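Local coordinates for fatty acid CoA ligase (Marinactinospora thermotolerans, PDB 6SQ8), which belongs to the AMP-binding (ANL) enzyme superfamily and holds adenosine monophosphate and 1-ethanoyl-9H-pyrido[3,4-b]indole-3-carboxylic acid, at residues Leu293-Gly298 with Ala306-Asp311; Leu319-Arg324 with His389-Asp394; Val329-Arg334 with Gly382-Asp387. One frame throughout, in Å; residues are numbered along the deposited sequence.

Contact 1: Leu293-Gly298 with Ala306-Asp311; sequences LMQNYG and AALTPD. With EQ2 (1-ethanoyl-9~{H}-pyrido[3,4-b]indole-3-carboxylic acid), chain F; AMP (adenosine monophosphate), chain G.
Leu308 pairs with Gln295, and Ala306 with Tyr297, where two antiparallel strands run side by side. Tyr297 N donates to Ala306 O over 2.9 Å, and Ala306 N returns a longer bond to Tyr297 O. Gln295 and Leu308 form a second hydrogen-bonded pair, with Gln295 N to Leu308 O at 3.0 Å. Asn296 and Ala307 lie between them as a non-hydrogen-bonded pair. Gln295, Tyr297, Ala306 and Leu308 share one face of the sheet. There Leu308 CB rests against Gln295 CB at 3.8 Å, and Ala306 CB lies near the Tyr297 ring plane, 4.2 Å from CD2 at the ring edge. The opposite face carries Asn296 and Ala307, on which Met188 of helix 175-189 packs.

Gln295 reaches the nucleotide with an extended chain. Its CG is turned opposite the backbone N (chi1 -157°), and OE1 takes a hydrogen bond from AMP N6 at 3.3 Å. Its NE2 is bonded to Tyr272 OH, which should fix the amide. Asn296 O also accepts from N6, though this bond is modelled too short for its length to be trusted. Tyr297 stands obliquely beside the adenine, and its OH is bonded to Asp380. On the other face, Asn296 CB is 3.5 Å from EQ2 C1.

The arrangement is a beta hairpin whose first strand ends in the Tyr-Gly-Thr of a Tyr-Gly-Thr-Gln-Glu run, which resembles the A5 motif lining the adenylate pocket of ANL enzymes.

Contact 2: Leu319-Arg324 with His389-Asp394; sequences LTAVGR and HLHLTD
Gly323 O accepts from Leu390 N at 2.8 Å, the shorter of the two direct backbone bonds. One residue back, Val322 N donates to Leu390 O over 2.9 Å. Leu390 is thus held through both its N and its O, which ties strand 390-394 to the short, weakly bonded strand 321-323. Further along, a water carries on the link: it donates to Thr320 O at 2.8 Å and accepts from Leu392 N at 3.1 Å.

Val322 sits between two leucines. Its CG2 lies alongside Leu390, 3.6 Å from CB, with both side chains pointing the same way. Its CG1 meets Leu392 CD1 at 3.7 Å, and those two chains cross at about a right angle. Val322 and Leu392 also touch the bound AMP.

Two histidines pack by their faces. Ala321 CB stands over the centre of the His391 ring, 3.7 Å from the centroid, in a CH-pi contact. His391 CG lies beside its own backbone N (chi1 -74°), which brings the ring back over Ala321, while Thr320 OG1 lies at the ring edge. Arg324 CG makes a second CH-pi contact, 4.1 Å from the His389 centroid and off toward the rim. Farther out, His389 CE1 lies over one face of the Arg324 guanidinium, the two planes 44° apart.

The polar ends have weak bonds. His391 ND1 donates weakly to His389 O, and NE2 pairs weakly with Glu317 O. With a carbonyl near each nitrogen, and Asp385 close by, the His391 ring may carry a positive charge. His389 NE2 is weakly bonded to Asp312. The contact thus joins a backbone-bonded apolar patch beside AMP to a margin of histidine and arginine groups held by face packing and weak bonds.

Contact 3: Val329-Arg334 with Gly382-Asp387; sequences VEVEIR and GTFDED
In what is probably the distorted beta-barrel of the ANL large domain, Val331 and Ile333 on strand 330-334 pack against Phe384 at the end of strand 380-384. The two short strands do not pair with each other. Their axes approach to 7.7 Å at an angle of 118°, and each is instead bonded to strand 347-352.

Side chains fill the gap. Val331 CG1 touches Phe384 CZ at 3.7 Å, and Ile333 CG1 touches Phe384 CD2 at 3.8 Å. Both methyl and methylene groups come to the edge of the ring, near its plane. The Phe384 ring is directed at strand 330-334 because its CG lies beside the backbone N, opposite the carbonyl carbon (chi1 -75°). Ile333 also spans to the glycine: CG2 is 3.5 Å from Gly382 O. Leu390 touches both Ile333 and Phe384, and Val349 packs on Val331 and Ile333.

Polar groups take the other side of strand 330-334. Arg334 grips Glu332 side-on, with NE and NH2 each 2.9 Å from OE1, and makes cation-pi contacts with Trp350 and Trp375. After Phe384 the chain turns: Asp385 OD1 accepts from Asp387 N at 2.9 Å, an Asx turn, and also from His389 N.

Apolar side chains between the two strands, with Glu332 and Arg334 on the other side of strand 330-334, are consistent with such a barrel subdomain.

Contacts 1 and 2 are buried, while contact 3 is only partly so and lies farther from the chain's centre. Contacts 1 and 2 adjoin: strands 303-308 and 321-325 are neighbours, and Leu308 CB packs on Val322 O. Both reach AMP, but contact 1 supplies hydrogen bonds to the adenine, whereas contact 2 offers apolar side chains. Contact 3 is nested in the loop that contact 2 closes. Strands 380-384 and 390-395 join the two, with a probable hydrogen bond from His391 N to Thr383 O. Backbone pairing holds contacts 1 and 2. Contact 3 has side-chain packing across it and no hydrogen bond.

Contact 1: Leu293-Gly298 with Ala306-Asp311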
loop_
_atom_site.group_PDB
_atom_site.type_symbol
_atom_site.label_atom_id
_atom_site.label_comp_id
_atom_site.label_asym_id
_atom_site.label_seq_id
_atom_site.Cartn_x
_atom_site.Cartn_y
_atom_site.Cartn_z
ATOM N N LEU A 293 -8.064 -15.903 2.141
ATOM C CA LEU A 293 -6.827 -15.153 2.201
ATOM C C LEU A 293 -6.331 -14.865 0.789
ATOM O O LEU A 293 -6.205 -15.767 -0.017
ATOM C CB LEU A 293 -5.773 -15.943 2.978
ATOM C CG LEU A 293 -5.131 -15.174 4.122
ATOM C CD1 LEU A 293 -6.161 -14.852 5.173
ATOM C CD2 LEU A 293 -3.997 -15.954 4.738
ATOM N N MET A 294 -6.038 -13.589 0.529
ATOM C CA MET A 294 -5.417 -13.154 -0.701
ATOM C C MET A 294 -4.331 -12.114 -0.386
ATOM O O MET A 294 -4.587 -11.115 0.308
ATOM C CB MET A 294 -6.450 -12.526 -1.637
ATOM C CG MET A 294 -5.826 -11.849 -2.843
ATOM S SD MET A 294 -7.019 -11.390 -4.112
ATOM C CE MET A 294 -7.202 -12.939 -4.990
ATOM N N GLN A 295 -3.143 -12.326 -0.963
ATOM C CA GLN A 295 -2.067 -11.376 -0.881
ATOM C C GLN A 295 -2.083 -10.514 -2.155
ATOM O O GLN A 295 -2.479 -10.983 -3.217
ATOM C CB GLN A 295 -0.741 -12.106 -0.670
ATOM C CG GLN A 295 0.342 -11.244 -0.039
ATOM C CD GLN A 295 1.687 -11.917 -0.049
ATOM O OE1 GLN A 295 2.524 -11.561 -0.861
ATOM N NE2 GLN A 295 1.876 -12.921 0.805
ATOM N N ASN A 296 -1.673 -9.249 -2.005
ATOM C CA ASN A 296 -1.506 -8.291 -3.079
ATOM C C ASN A 296 -0.065 -7.777 -3.014
ATOM O O ASN A 296 0.450 -7.498 -1.936
ATOM C CB ASN A 296 -2.489 -7.117 -2.966
ATOM C CG ASN A 296 -3.865 -7.374 -3.550
ATOM O OD1 ASN A 296 -4.209 -8.512 -3.907
ATOM N ND2 ASN A 296 -4.678 -6.330 -3.620
ATOM N N TYR A 297 0.567 -7.643 -4.178
ATOM C CA TYR A 297 1.865 -7.015 -4.328
ATOM C C TYR A 297 1.726 -5.870 -5.332
ATOM O O TYR A 297 1.196 -6.038 -6.423
ATOM C CB TYR A 297 2.898 -8.053 -4.774
ATOM C CG TYR A 297 4.166 -7.527 -5.406
ATOM C CD1 TYR A 297 4.947 -6.570 -4.769
ATOM C CD2 TYR A 297 4.614 -8.022 -6.630
ATOM C CE1 TYR A 297 6.132 -6.113 -5.331
ATOM C CE2 TYR A 297 5.795 -7.579 -7.203
ATOM C CZ TYR A 297 6.559 -6.625 -6.547
ATOM O OH TYR A 297 7.718 -6.192 -7.109
ATOM N N GLY A 298 2.215 -4.706 -4.931
ATOM C CA GLY A 298 2.365 -3.555 -5.792
ATOM C C GLY A 298 3.453 -2.641 -5.271
ATOM O O GLY A 298 4.078 -2.934 -4.256
ATOM N N ALA A 306 0.765 -8.235 -8.667
ATOM C CA ALA A 306 0.446 -9.662 -8.536
ATOM C C ALA A 306 -0.423 -9.921 -7.307
ATOM O O ALA A 306 -0.521 -9.090 -6.409
ATOM C CB ALA A 306 1.715 -10.454 -8.447
ATOM N N ALA A 307 -1.074 -11.088 -7.319
ATOM C CA ALA A 307 -1.864 -11.536 -6.194
ATOM C C ALA A 307 -1.697 -13.045 -5.992
ATOM O O ALA A 307 -1.453 -13.789 -6.916
ATOM C CB ALA A 307 -3.310 -11.150 -6.374
ATOM N N LEU A 308 -1.809 -13.454 -4.729
ATOM C CA LEU A 308 -1.758 -14.830 -4.292
ATOM C C LEU A 308 -3.158 -15.188 -3.789
ATOM O O LEU A 308 -3.639 -14.561 -2.840
ATOM C CB LEU A 308 -0.698 -14.944 -3.190
ATOM C CG LEU A 308 -0.280 -16.355 -2.789
ATOM C CD1 LEU A 308 0.581 -17.010 -3.850
ATOM C CD2 LEU A 308 0.478 -16.339 -1.472
ATOM N N THR A 309 -3.795 -16.167 -4.453
ATOM C CA THR A 309 -5.204 -16.502 -4.220
ATOM C C THR A 309 -5.345 -17.340 -2.950
ATOM O O THR A 309 -4.366 -17.855 -2.412
ATOM C CB THR A 309 -5.805 -17.304 -5.382
ATOM O OG1 THR A 309 -5.257 -18.633 -5.355
ATOM C CG2 THR A 309 -5.570 -16.632 -6.725
ATOM N N PRO A 310 -6.574 -17.513 -2.420
ATOM C CA PRO A 310 -6.779 -18.405 -1.278
ATOM C C PRO A 310 -6.373 -19.862 -1.555
ATOM O O PRO A 310 -5.911 -20.546 -0.660
ATOM C CB PRO A 310 -8.277 -18.290 -0.991
ATOM C CG PRO A 310 -8.663 -16.956 -1.609
ATOM C CD PRO A 310 -7.797 -16.813 -2.835
ATOM N N ASP A 311 -6.525 -20.320 -2.795
ATOM C CA ASP A 311 -6.128 -21.694 -3.139
ATOM C C ASP A 311 -4.601 -21.771 -3.241
ATOM O O ASP A 311 -4.040 -22.804 -2.907
ATOM C CB ASP A 311 -6.758 -22.190 -4.438
ATOM C CG ASP A 311 -8.258 -22.398 -4.416
ATOM O OD1 ASP A 311 -8.859 -22.392 -3.319
ATOM O OD2 ASP A 311 -8.806 -22.576 -5.521
HETATM C C1 EQ2 F . -1.531 -3.864 -3.961
HETATM C C2 EQ2 F . -0.542 -3.347 -2.976
HETATM O O1 EQ2 F . -0.297 -4.004 -1.980
HETATM C C3 EQ2 F . 0.098 -2.001 -3.191
HETATM N N1 EQ2 F . 1.207 -1.745 -2.487
HETATM C C4 EQ2 F . 1.821 -0.557 -2.607
HETATM C C5 EQ2 F . 3.045 -0.314 -1.751
HETATM O O2 EQ2 F . 3.456 -1.248 -1.030
HETATM O O3 EQ2 F . 3.521 0.833 -1.807
HETATM C C6 EQ2 F . 1.347 0.448 -3.441
HETATM C C7 EQ2 F . 0.205 0.214 -4.184
HETATM C C8 EQ2 F . -0.554 0.977 -5.138
HETATM C C9 EQ2 F . -0.444 2.254 -5.685
HETATM C C10 EQ2 F . -1.379 2.667 -6.609
HETATM C C11 EQ2 F . -2.425 1.832 -6.996
HETATM C C12 EQ2 F . -2.557 0.562 -6.489
HETATM C C13 EQ2 F . -1.612 0.148 -5.553
HETATM N N2 EQ2 F . -1.521 -1.060 -4.888
HETATM C C14 EQ2 F . -0.434 -1.036 -4.062
HETATM P P AMP G . 6.846 1.487 -1.946
HETATM O O1P AMP G . 5.640 1.709 -2.811
HETATM O O2P AMP G . 8.186 1.814 -2.621
HETATM O O3P AMP G . 6.653 2.124 -0.588
HETATM O "O5'" AMP G . 6.808 -0.130 -1.676
HETATM C "C5'" AMP G . 7.131 -1.168 -2.624
HETATM C "C4'" AMP G . 7.908 -2.318 -1.990
HETATM O "O4'" AMP G . 7.227 -2.916 -0.897
HETATM C "C3'" AMP G . 8.106 -3.454 -2.954
HETATM O "O3'" AMP G . 9.331 -3.195 -3.579
HETATM C "C2'" AMP G . 8.107 -4.746 -2.141
HETATM O "O2'" AMP G . 9.391 -5.281 -1.743
HETATM C "C1'" AMP G . 7.319 -4.350 -0.904
HETATM N N9 AMP G . 5.982 -4.998 -0.968
HETATM C C8 AMP G . 4.786 -4.420 -1.229
HETATM N N7 AMP G . 3.793 -5.349 -1.201
HETATM C C5 AMP G . 4.366 -6.542 -0.925
HETATM C C6 AMP G . 3.908 -7.944 -0.756
HETATM N N6 AMP G . 2.615 -8.270 -0.861
HETATM N N1 AMP G . 4.840 -8.874 -0.475
HETATM C C2 AMP G . 6.159 -8.554 -0.359
HETATM N N3 AMP G . 6.660 -7.307 -0.505
HETATM C C4 AMP G . 5.815 -6.293 -0.776
#

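Contact 2: Leu319-Arg324 with His389-Asp394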
loop_
_atom_site.group_PDB
_atom_site.type_symbol
_atom_site.label_atom_id
_atom_site.label_comp_id
_atom_site.label_asym_id
_atom_site.label_seq_id
_atom_site.Cartn_x
_atom_site.Cartn_y
_atom_site.Cartn_z
ATOM N N LEU A 319 3.973 -19.959 -0.079
ATOM C CA LEU A 319 3.870 -18.998 1.015
ATOM C C LEU A 319 5.015 -17.984 0.969
ATOM O O LEU A 319 4.976 -17.024 1.668
ATOM C CB LEU A 319 3.849 -19.755 2.344
ATOM C CG LEU A 319 2.588 -20.569 2.608
ATOM C CD1 LEU A 319 2.746 -21.373 3.882
ATOM C CD2 LEU A 319 1.369 -19.675 2.691
ATOM N N THR A 320 6.018 -18.207 0.123
ATOM C CA THR A 320 7.087 -17.242 -0.072
ATOM C C THR A 320 6.864 -16.427 -1.351
ATOM O O THR A 320 7.757 -15.682 -1.761
ATOM C CB THR A 320 8.449 -17.938 -0.144
ATOM O OG1 THR A 320 8.429 -18.959 -1.153
ATOM C CG2 THR A 320 8.831 -18.520 1.199
ATOM N N ALA A 321 5.675 -16.560 -1.961
ATOM C CA ALA A 321 5.372 -15.950 -3.242
ATOM C C ALA A 321 4.391 -14.785 -3.081
ATOM O O ALA A 321 3.666 -14.681 -2.095
ATOM C CB ALA A 321 4.796 -16.976 -4.171
ATOM N N VAL A 322 4.394 -13.915 -4.101
ATOM C CA VAL A 322 3.463 -12.794 -4.226
ATOM C C VAL A 322 2.318 -13.213 -5.137
ATOM O O VAL A 322 1.237 -12.623 -5.085
ATOM C CB VAL A 322 4.162 -11.531 -4.752
ATOM C CG1 VAL A 322 5.088 -10.939 -3.711
ATOM C CG2 VAL A 322 4.926 -11.777 -6.043
ATOM N N GLY A 323 2.586 -14.223 -5.966
ATOM C CA GLY A 323 1.580 -14.882 -6.763
ATOM C C GLY A 323 1.855 -14.741 -8.241
ATOM O O GLY A 323 2.956 -14.388 -8.651
ATOM N N ARG A 324 0.821 -15.031 -9.039
ATOM C CA ARG A 324 0.853 -14.825 -10.467
ATOM C C ARG A 324 0.644 -13.340 -10.748
ATOM O O ARG A 324 -0.112 -12.685 -10.049
ATOM C CB ARG A 324 -0.212 -15.682 -11.155
ATOM C CG ARG A 324 0.172 -17.149 -11.319
ATOM C CD ARG A 324 -0.544 -17.808 -12.483
ATOM N NE ARG A 324 -0.249 -19.232 -12.552
ATOM C CZ ARG A 324 -0.882 -20.165 -11.839
ATOM N NH1 ARG A 324 -1.798 -19.818 -10.947
ATOM N NH2 ARG A 324 -0.582 -21.444 -11.995
ATOM N N HIS A 389 4.567 -18.451 -10.519
ATOM C CA HIS A 389 4.373 -17.555 -9.384
ATOM C C HIS A 389 5.669 -16.788 -9.145
ATOM O O HIS A 389 6.749 -17.369 -9.193
ATOM C CB HIS A 389 3.966 -18.327 -8.133
ATOM C CG HIS A 389 2.625 -18.967 -8.231
ATOM N ND1 HIS A 389 2.466 -20.244 -8.715
ATOM C CD2 HIS A 389 1.394 -18.535 -7.873
ATOM C CE1 HIS A 389 1.187 -20.571 -8.670
ATOM N NE2 HIS A 389 0.511 -19.538 -8.161
ATOM N N LEU A 390 5.551 -15.485 -8.879
ATOM C CA LEU A 390 6.699 -14.663 -8.627
ATOM C C LEU A 390 7.054 -14.779 -7.142
ATOM O O LEU A 390 6.164 -14.757 -6.272
ATOM C CB LEU A 390 6.373 -13.220 -9.014
ATOM C CG LEU A 390 7.473 -12.196 -8.725
ATOM C CD1 LEU A 390 8.731 -12.506 -9.516
ATOM C CD2 LEU A 390 6.996 -10.794 -9.031
ATOM N N HIS A 391 8.360 -14.926 -6.873
ATOM C CA HIS A 391 8.904 -14.955 -5.529
ATOM C C HIS A 391 9.906 -13.801 -5.374
ATOM O O HIS A 391 10.875 -13.710 -6.128
ATOM C CB HIS A 391 9.614 -16.283 -5.274
ATOM C CG HIS A 391 8.719 -17.457 -5.063
ATOM N ND1 HIS A 391 8.125 -18.142 -6.111
ATOM C CD2 HIS A 391 8.387 -18.129 -3.940
ATOM C CE1 HIS A 391 7.446 -19.171 -5.633
ATOM N NE2 HIS A 391 7.585 -19.178 -4.301
ATOM N N LEU A 392 9.699 -12.945 -4.372
ATOM C CA LEU A 392 10.609 -11.856 -4.118
ATOM C C LEU A 392 11.647 -12.299 -3.087
ATOM O O LEU A 392 11.271 -12.700 -1.997
ATOM C CB LEU A 392 9.837 -10.651 -3.579
ATOM C CG LEU A 392 8.773 -10.078 -4.524
ATOM C CD1 LEU A 392 8.108 -8.851 -3.916
ATOM C CD2 LEU A 392 9.336 -9.751 -5.906
ATOM N N THR A 393 12.938 -12.134 -3.421
ATOM C CA THR A 393 14.024 -12.462 -2.530
ATOM C C THR A 393 14.538 -11.232 -1.777
ATOM O O THR A 393 15.167 -11.402 -0.729
ATOM C CB THR A 393 15.168 -13.135 -3.293
ATOM O OG1 THR A 393 15.745 -12.179 -4.190
ATOM C CG2 THR A 393 14.704 -14.394 -3.995
ATOM N N ASP A 394 14.288 -10.025 -2.293
ATOM C CA ASP A 394 14.799 -8.817 -1.642
ATOM C C ASP A 394 14.386 -7.534 -2.377
ATOM O O ASP A 394 14.203 -7.498 -3.575
ATOM C CB ASP A 394 16.332 -8.808 -1.585
ATOM C CG ASP A 394 16.926 -8.841 -0.185
ATOM O OD1 ASP A 394 16.267 -8.340 0.747
ATOM O OD2 ASP A 394 18.046 -9.359 -0.046
HETATM O O HOH W 1 7.565 -12.954 -2.096
#

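Contact 3: Val329-Arg334 with Gly382-Asp387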
loop_
_atom_site.group_PDB
_atom_site.type_symbol
_atom_site.label_atom_id
_atom_site.label_comp_id
_atom_site.label_asym_id
_atom_site.label_seq_id
_atom_site.Cartn_x
_atom_site.Cartn_y
_atom_site.Cartn_z
ATOM N N VAL A 329 -0.435 -7.478 -16.834
ATOM C CA VAL A 329 0.815 -7.159 -16.164
ATOM C C VAL A 329 1.911 -8.085 -16.695
ATOM O O VAL A 329 1.911 -9.278 -16.434
ATOM C CB VAL A 329 0.705 -7.244 -14.631
ATOM C CG1 VAL A 329 1.990 -6.786 -13.953
ATOM C CG2 VAL A 329 -0.462 -6.427 -14.118
ATOM N N GLU A 330 2.827 -7.488 -17.461
ATOM C CA GLU A 330 3.995 -8.148 -17.976
ATOM C C GLU A 330 5.123 -7.988 -16.956
ATOM O O GLU A 330 5.348 -6.904 -16.467
ATOM C CB GLU A 330 4.383 -7.544 -19.322
ATOM C CG GLU A 330 3.253 -7.551 -20.352
ATOM C CD GLU A 330 3.519 -6.767 -21.632
ATOM O OE1 GLU A 330 4.443 -7.173 -22.405
ATOM O OE2 GLU A 330 2.836 -5.727 -21.832
ATOM N N VAL A 331 5.808 -9.086 -16.630
ATOM C CA VAL A 331 6.927 -9.071 -15.707
ATOM C C VAL A 331 8.118 -9.760 -16.378
ATOM O O VAL A 331 7.975 -10.820 -16.962
ATOM C CB VAL A 331 6.584 -9.760 -14.378
ATOM C CG1 VAL A 331 7.758 -9.696 -13.417
ATOM C CG2 VAL A 331 5.343 -9.166 -13.739
ATOM N N GLU A 332 9.290 -9.135 -16.272
ATOM C CA GLU A 332 10.538 -9.753 -16.665
ATOM C C GLU A 332 11.494 -9.746 -15.474
ATOM O O GLU A 332 11.396 -8.877 -14.610
ATOM C CB GLU A 332 11.181 -9.012 -17.837
ATOM C CG GLU A 332 10.649 -9.436 -19.194
ATOM C CD GLU A 332 11.249 -8.685 -20.368
ATOM O OE1 GLU A 332 12.123 -7.794 -20.162
ATOM O OE2 GLU A 332 10.827 -8.997 -21.489
ATOM N N ILE A 333 12.387 -10.740 -15.442
ATOM C CA ILE A 333 13.505 -10.790 -14.530
ATOM C C ILE A 333 14.767 -10.480 -15.339
ATOM O O ILE A 333 14.985 -11.100 -16.352
ATOM C CB ILE A 333 13.577 -12.165 -13.830
ATOM C CG1 ILE A 333 12.222 -12.576 -13.236
ATOM C CG2 ILE A 333 14.682 -12.161 -12.774
ATOM C CD1 ILE A 333 11.765 -11.693 -12.079
ATOM N N ARG A 334 15.577 -9.520 -14.884
ATOM C CA ARG A 334 16.678 -8.987 -15.662
ATOM C C ARG A 334 17.952 -8.858 -14.823
ATOM O O ARG A 334 17.895 -8.631 -13.621
ATOM C CB ARG A 334 16.336 -7.585 -16.173
ATOM C CG ARG A 334 15.168 -7.521 -17.140
ATOM C CD ARG A 334 15.030 -6.124 -17.709
ATOM N NE ARG A 334 13.930 -6.043 -18.663
ATOM C CZ ARG A 334 13.488 -4.909 -19.184
ATOM N NH1 ARG A 334 14.054 -3.760 -18.841
ATOM N NH2 ARG A 334 12.479 -4.940 -20.035
ATOM N N GLY A 382 13.872 -10.887 -7.526
ATOM C CA GLY A 382 13.109 -12.120 -7.354
ATOM C C GLY A 382 13.225 -13.074 -8.530
ATOM O O GLY A 382 14.119 -12.955 -9.361
ATOM N N THR A 383 12.313 -14.048 -8.565
ATOM C CA THR A 383 12.327 -15.078 -9.561
ATOM C C THR A 383 10.965 -15.784 -9.623
ATOM O O THR A 383 10.191 -15.756 -8.659
ATOM C CB THR A 383 13.436 -16.095 -9.263
ATOM O OG1 THR A 383 13.580 -16.917 -10.418
ATOM C CG2 THR A 383 13.141 -16.979 -8.072
ATOM N N PHE A 384 10.722 -16.447 -10.756
ATOM C CA PHE A 384 9.530 -17.232 -10.996
ATOM C C PHE A 384 9.827 -18.712 -10.738
ATOM O O PHE A 384 10.940 -19.186 -11.004
ATOM C CB PHE A 384 9.037 -17.060 -12.433
ATOM C CG PHE A 384 8.345 -15.749 -12.717
ATOM C CD1 PHE A 384 6.977 -15.615 -12.524
ATOM C CD2 PHE A 384 9.060 -14.651 -13.185
ATOM C CE1 PHE A 384 6.347 -14.405 -12.776
ATOM C CE2 PHE A 384 8.423 -13.445 -13.429
ATOM C CZ PHE A 384 7.072 -13.318 -13.216
ATOM N N ASP A 385 8.804 -19.432 -10.249
ATOM C CA ASP A 385 8.891 -20.859 -10.012
ATOM C C ASP A 385 8.368 -21.584 -11.261
ATOM O O ASP A 385 8.009 -20.947 -12.236
ATOM C CB ASP A 385 8.194 -21.211 -8.693
ATOM C CG ASP A 385 6.688 -21.035 -8.682
ATOM O OD1 ASP A 385 6.110 -20.979 -9.754
ATOM O OD2 ASP A 385 6.110 -20.970 -7.592
ATOM N N GLU A 386 8.338 -22.921 -11.214
ATOM C CA GLU A 386 7.883 -23.780 -12.320
ATOM C C GLU A 386 6.435 -23.464 -12.736
ATOM O O GLU A 386 6.103 -23.658 -13.892
ATOM C CB GLU A 386 7.975 -25.252 -11.915
ATOM C CG GLU A 386 9.391 -25.796 -11.851
ATOM C CD GLU A 386 9.412 -27.309 -11.649
ATOM O OE1 GLU A 386 8.602 -27.815 -10.808
ATOM O OE2 GLU A 386 10.211 -27.984 -12.361
ATOM N N ASP A 387 5.585 -22.997 -11.812
ATOM C CA ASP A 387 4.152 -22.773 -12.095
ATOM C C ASP A 387 3.846 -21.297 -12.390
ATOM O O ASP A 387 2.690 -20.932 -12.511
ATOM C CB ASP A 387 3.276 -23.258 -10.936
ATOM C CG ASP A 387 3.219 -24.774 -10.774
ATOM O OD1 ASP A 387 3.702 -25.498 -11.696
ATOM O OD2 ASP A 387 2.711 -25.230 -9.705
#